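Local coordinates for N-acetylcysteine deacetylase (Bacillus subtilis, PDB 1YSJ), which probably catalyses the hydrolysis of N-acetylcysteine to acetate and cysteine, using two divalent metal ions per subunit, in the degradation of S-(2-succino)cysteine, at residues Val72-Thr77 / Leu167-Leu172; Val91-Ala96 / Arg150-Pro155. The protein carries 1 engineered substitution. All coordinates share one frame; numbering follows the deposited sequence.

Contact 1 of 2, residues Val72-Thr77 / Leu167-Leu172; sequences VPQLKT and LEAGVL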
loop_
_atom_site.group_PDB
_atom_site.type_symbol
_atom_site.label_atom_id
_atom_site.label_comp_id
_atom_site.label_asym_id
_atom_site.label_seq_id
_atom_site.Cartn_x
_atom_site.Cartn_y
_atom_site.Cartn_z
ATOM N N VAL A 72 40.426 18.406 -10.270
ATOM C CA VAL A 72 39.000 18.699 -10.137
ATOM C C VAL A 72 38.593 18.414 -8.691
ATOM O O VAL A 72 38.061 17.340 -8.394
ATOM C CB VAL A 72 38.135 17.864 -11.128
ATOM C CG1 VAL A 72 36.695 18.372 -11.160
ATOM C CG2 VAL A 72 38.728 17.897 -12.534
ATOM N N PRO A 73 38.846 19.378 -7.782
ATOM C CA PRO A 73 38.660 19.159 -6.343
ATOM C C PRO A 73 37.214 18.848 -5.954
ATOM O O PRO A 73 36.985 18.109 -4.990
ATOM C CB PRO A 73 39.111 20.487 -5.716
ATOM C CG PRO A 73 39.905 21.177 -6.770
ATOM C CD PRO A 73 39.308 20.750 -8.067
ATOM N N GLN A 74 36.257 19.393 -6.706
ATOM C CA GLN A 74 34.828 19.141 -6.466
ATOM C C GLN A 74 34.438 17.664 -6.655
ATOM O O GLN A 74 33.470 17.201 -6.060
ATOM C CB GLN A 74 33.945 20.065 -7.322
ATOM C CG GLN A 74 32.440 19.888 -7.110
ATOM C CD GLN A 74 31.610 21.071 -7.593
ATOM O OE1 GLN A 74 31.460 21.296 -8.795
ATOM N NE2 GLN A 74 31.044 21.816 -6.647
ATOM N N LEU A 75 35.194 16.931 -7.470
ATOM C CA LEU A 75 34.994 15.487 -7.608
ATOM C C LEU A 75 35.844 14.721 -6.605
ATOM O O LEU A 75 37.020 14.453 -6.861
ATOM C CB LEU A 75 35.311 15.010 -9.031
ATOM C CG LEU A 75 34.296 15.274 -10.143
ATOM C CD1 LEU A 75 34.866 14.809 -11.478
ATOM C CD2 LEU A 75 32.959 14.586 -9.864
ATOM N N LYS A 76 35.239 14.373 -5.469
ATOM C CA LYS A 76 35.916 13.616 -4.410
ATOM C C LYS A 76 36.357 12.260 -4.945
ATOM O O LYS A 76 37.505 11.851 -4.758
ATOM C CB LYS A 76 35.009 13.420 -3.187
ATOM C CG LYS A 76 34.128 14.622 -2.802
ATOM C CD LYS A 76 32.665 14.443 -3.253
ATOM C CE LYS A 76 32.438 14.927 -4.678
ATOM N NZ LYS A 76 31.307 14.258 -5.386
ATOM N N THR A 77 35.436 11.570 -5.612
ATOM C CA THR A 77 35.758 10.329 -6.308
ATOM C C THR A 77 35.582 10.531 -7.808
ATOM O O THR A 77 34.774 11.350 -8.250
ATOM C CB THR A 77 34.896 9.139 -5.823
ATOM O OG1 THR A 77 33.515 9.417 -6.071
ATOM C CG2 THR A 77 35.093 8.883 -4.329
ATOM N N LEU A 167 29.367 17.119 -15.066
ATOM C CA LEU A 167 28.918 18.280 -15.840
ATOM C C LEU A 167 29.022 19.566 -15.033
ATOM O O LEU A 167 29.540 20.577 -15.524
ATOM C CB LEU A 167 27.482 18.088 -16.347
ATOM C CG LEU A 167 27.287 17.244 -17.615
ATOM C CD1 LEU A 167 25.841 16.796 -17.770
ATOM C CD2 LEU A 167 27.742 18.004 -18.857
ATOM N N GLU A 168 28.548 19.515 -13.790
ATOM C CA GLU A 168 28.555 20.678 -12.895
ATOM C C GLU A 168 29.965 21.081 -12.446
ATOM O O GLU A 168 30.178 22.201 -11.979
ATOM C CB GLU A 168 27.651 20.427 -11.684
ATOM C CG GLU A 168 26.165 20.387 -12.032
ATOM C CD GLU A 168 25.297 19.823 -10.920
ATOM O OE1 GLU A 168 24.102 20.192 -10.854
ATOM O OE2 GLU A 168 25.803 19.018 -10.112
ATOM N N ALA A 169 30.917 20.163 -12.596
ATOM C CA ALA A 169 32.320 20.423 -12.278
ATOM C C ALA A 169 33.032 21.155 -13.412
ATOM O O ALA A 169 34.182 21.563 -13.261
ATOM C CB ALA A 169 33.043 19.118 -11.941
ATOM N N GLY A 170 32.337 21.324 -14.539
ATOM C CA GLY A 170 32.874 22.020 -15.714
ATOM C C GLY A 170 33.798 21.171 -16.567
ATOM O O GLY A 170 34.552 21.695 -17.387
ATOM N N VAL A 171 33.720 19.853 -16.389
ATOM C CA VAL A 171 34.622 18.909 -17.057
ATOM C C VAL A 171 34.394 18.880 -18.576
ATOM O O VAL A 171 35.318 18.592 -19.337
ATOM C CB VAL A 171 34.511 17.480 -16.416
ATOM C CG1 VAL A 171 35.213 16.396 -17.255
ATOM C CG2 VAL A 171 35.051 17.483 -14.991
ATOM N N LEU A 172 33.178 19.201 -19.014
ATOM C CA LEU A 172 32.850 19.186 -20.445
ATOM C C LEU A 172 32.915 20.549 -21.136
ATOM O O LEU A 172 32.542 20.679 -22.306
ATOM C CB LEU A 172 31.492 18.512 -20.698
ATOM C CG LEU A 172 31.390 16.987 -20.558
ATOM C CD1 LEU A 172 30.052 16.523 -21.101
ATOM C CD2 LEU A 172 32.508 16.256 -21.286
#
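V72, L75, A169 and V171 meet through aliphatic carbons alone, and these dispersion contacts carry most of the junction. The closest is that of V72 CG1 with A169 CB, at 3.8 Å. That branch of V72 stands anti to the backbone N (chi1 -169°), which turns it toward the other segment, where it also comes within 4.3 Å of CG2 of V171. L75 works from beside V72: its CG faces A169 CB at 4.4 Å, while its CD1 reaches V171 CG2 at the same separation. Two chain reversals present these groups. A type I beta turn from V72 to L75, closed by the bond from L75 N to V72 O, brings both residues to one side. Opposite it, helix 162-168 ends in a Schellman motif in which G170, with its positive phi of 80°, lets the chain turn and delivers V171 to the same apolar patch. I80 of strand 79-84 lies against V72, L75 and V171. The polar contribution is slight: the extended Q74 side chain lays OE1 alongside the helix end, 3.7 Å from A169 CA and 3.5 Å from E168 O, an acceptor like itself, without a hydrogen bond across the contact.

Contact 2 of 2, residues Val91-Ala96 / Arg150-Pro155; sequences VIAIRA and RFIFQP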
loop_
_atom_site.group_PDB
_atom_site.type_symbol
_atom_site.label_atom_id
_atom_site.label_comp_id
_atom_site.label_asym_id
_atom_site.label_seq_id
_atom_site.Cartn_x
_atom_site.Cartn_y
_atom_site.Cartn_z
ATOM N N VAL A 91 38.573 19.373 -28.465
ATOM C CA VAL A 91 38.677 18.464 -27.335
ATOM C C VAL A 91 37.505 17.491 -27.391
ATOM O O VAL A 91 36.345 17.909 -27.501
ATOM C CB VAL A 91 38.645 19.222 -25.982
ATOM C CG1 VAL A 91 38.829 18.254 -24.810
ATOM C CG2 VAL A 91 39.709 20.302 -25.947
ATOM N N ILE A 92 37.810 16.198 -27.332
ATOM C CA ILE A 92 36.770 15.170 -27.221
ATOM C C ILE A 92 36.941 14.369 -25.934
ATOM O O ILE A 92 38.015 14.366 -25.333
ATOM C CB ILE A 92 36.700 14.232 -28.459
ATOM C CG1 ILE A 92 37.998 13.436 -28.629
ATOM C CG2 ILE A 92 36.353 15.027 -29.728
ATOM C CD1 ILE A 92 37.824 12.142 -29.411
ATOM N N ALA A 93 35.878 13.694 -25.509
ATOM C CA ALA A 93 35.901 12.991 -24.242
ATOM C C ALA A 93 35.577 11.515 -24.404
ATOM O O ALA A 93 34.809 11.133 -25.284
ATOM C CB ALA A 93 34.948 13.653 -23.243
ATOM N N ILE A 94 36.191 10.693 -23.559
ATOM C CA ILE A 94 35.898 9.267 -23.501
ATOM C C ILE A 94 35.569 8.895 -22.050
ATOM O O ILE A 94 36.331 9.187 -21.127
ATOM C CB ILE A 94 37.057 8.402 -24.056
ATOM C CG1 ILE A 94 37.301 8.722 -25.536
ATOM C CG2 ILE A 94 36.741 6.913 -23.880
ATOM C CD1 ILE A 94 38.556 8.075 -26.121
ATOM N N ARG A 95 34.427 8.251 -21.863
ATOM C CA ARG A 95 33.881 8.061 -20.535
ATOM C C ARG A 95 33.831 6.595 -20.116
ATOM O O ARG A 95 33.422 5.730 -20.894
ATOM C CB ARG A 95 32.494 8.711 -20.462
ATOM C CG ARG A 95 31.765 8.584 -19.129
ATOM C CD ARG A 95 30.981 7.278 -19.047
ATOM N NE ARG A 95 29.813 7.421 -18.191
ATOM C CZ ARG A 95 28.771 6.598 -18.198
ATOM N NH1 ARG A 95 28.747 5.549 -19.014
ATOM N NH2 ARG A 95 27.749 6.831 -17.388
ATOM N N ALA A 96 34.254 6.338 -18.879
ATOM C CA ALA A 96 34.032 5.056 -18.204
ATOM C C ALA A 96 33.390 5.289 -16.834
ATOM O O ALA A 96 33.657 6.298 -16.182
ATOM C CB ALA A 96 35.346 4.295 -18.050
ATOM N N ARG A 150 40.013 14.010 -23.528
ATOM C CA ARG A 150 39.780 14.067 -22.099
ATOM C C ARG A 150 39.150 12.745 -21.644
ATOM O O ARG A 150 38.172 12.281 -22.231
ATOM C CB ARG A 150 38.880 15.252 -21.774
ATOM C CG ARG A 150 38.968 15.736 -20.345
ATOM C CD ARG A 150 38.300 17.091 -20.205
ATOM N NE ARG A 150 39.129 18.160 -20.755
ATOM C CZ ARG A 150 38.714 19.409 -20.960
ATOM N NH1 ARG A 150 37.463 19.760 -20.675
ATOM N NH2 ARG A 150 39.556 20.311 -21.460
ATOM N N PHE A 151 39.732 12.129 -20.618
ATOM C CA PHE A 151 39.207 10.875 -20.076
ATOM C C PHE A 151 38.423 11.120 -18.794
ATOM O O PHE A 151 38.898 11.786 -17.870
ATOM C CB PHE A 151 40.335 9.862 -19.844
ATOM C CG PHE A 151 41.041 9.457 -21.100
ATOM C CD1 PHE A 151 42.096 10.222 -21.599
ATOM C CD2 PHE A 151 40.646 8.319 -21.797
ATOM C CE1 PHE A 151 42.749 9.855 -22.768
ATOM C CE2 PHE A 151 41.293 7.946 -22.969
ATOM C CZ PHE A 151 42.345 8.715 -23.458
ATOM N N ILE A 152 37.216 10.570 -18.758
ATOM C CA ILE A 152 36.288 10.758 -17.658
ATOM C C ILE A 152 36.036 9.416 -16.975
ATOM O O ILE A 152 35.436 8.506 -17.556
ATOM C CB ILE A 152 34.948 11.381 -18.154
ATOM C CG1 ILE A 152 35.203 12.752 -18.785
ATOM C CG2 ILE A 152 33.926 11.488 -17.017
ATOM C CD1 ILE A 152 34.043 13.288 -19.598
ATOM N N PHE A 153 36.520 9.297 -15.746
ATOM C CA PHE A 153 36.238 8.131 -14.928
ATOM C C PHE A 153 35.197 8.549 -13.898
ATOM O O PHE A 153 35.506 9.153 -12.876
ATOM C CB PHE A 153 37.524 7.558 -14.313
ATOM C CG PHE A 153 38.511 7.063 -15.344
ATOM C CD1 PHE A 153 39.481 7.917 -15.871
ATOM C CD2 PHE A 153 38.457 5.752 -15.805
ATOM C CE1 PHE A 153 40.385 7.475 -16.829
ATOM C CE2 PHE A 153 39.361 5.293 -16.770
ATOM C CZ PHE A 153 40.327 6.158 -17.282
ATOM N N GLN A 154 33.950 8.226 -14.213
ATOM C CA GLN A 154 32.794 8.813 -13.569
ATOM C C GLN A 154 32.267 7.974 -12.406
ATOM O O GLN A 154 32.018 6.777 -12.563
ATOM C CB GLN A 154 31.690 9.011 -14.616
ATOM C CG GLN A 154 30.365 9.494 -14.046
ATOM C CD GLN A 154 29.182 9.098 -14.891
ATOM O OE1 GLN A 154 29.118 9.417 -16.084
ATOM N NE2 GLN A 154 28.220 8.411 -14.277
ATOM N N PRO A 155 32.052 8.611 -11.241
ATOM C CA PRO A 155 31.446 7.890 -10.122
ATOM C C PRO A 155 29.933 7.809 -10.291
ATOM O O PRO A 155 29.373 8.528 -11.114
ATOM C CB PRO A 155 31.774 8.785 -8.925
ATOM C CG PRO A 155 31.806 10.167 -9.499
ATOM C CD PRO A 155 32.329 10.024 -10.908
#
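R150 pairs with I92 and I94 through its backbone: R150 N donates to I92 O at 2.7 Å, and R150 O receives I94 N. I152 repeats the pattern between I94 and A96, and A96 O then takes Q154 N at 2.8 Å in a nearly straight bond. R150, A96 and I152, with the most surface buried here, thus join adjacent parallel strands in the mixed sheet of this M20 peptidase's metal-binding domain. The R150 guanidinium has V91 CG1 over one face, 3.8 Å above its plane; its polar ends turn to E82, V171 O and N173 O. I152 rests CD1 on A93 CB at 3.8 Å. On the other face of the sheet, A96 CB approaches CD2 of F153.

A bend at chi2 (-86°) swings the R95 guanidinium across to Q154 OE1, gripped side-on by NE at 3.0 Å and NH2 at 3.2 Å. The oxygen lies in the guanidinium plane, yet both donors come from one face of the amide, the two planes being 60° apart. OE1 also bonds Y354 OH, and NE2 bonds D350. R95 forms salt bridges with E349 and D350, its side chain about 6 Å from that of the nickel ligand H182 at their nearest atoms. A leucine here would probably leave both carboxylates without their cationic mate and Q154 OE1 without two donors.

Strand 175-184 flanks 91-97 and strand 79-84 flanks 148-154, while helix 124-139 packs on I94, F151 and F153.

Nesting along the chain is well illustrated here: contact 2 lies inside the loop closed by contact 1, the segments coming in the order 72-77, 91-96, 150-155 and 167-172. Their centres are 11 Å apart, on the same side of the chain's centre. Contact 2 joins two neighbouring strands within the mixed sheet of the metal-binding domain, whereas contact 1 lies beside that sheet, where the loop before strand 79-84 meets the end of helix 162-168, which follows strand 148-154. The two touch directly: R150 NH1 probably hydrogen-bonds V171 O at 2.8 Å, and I152 packs on V171 and L172. Side chains of strand 148-154 thus tie the sheet directly to the turn after helix 162-168.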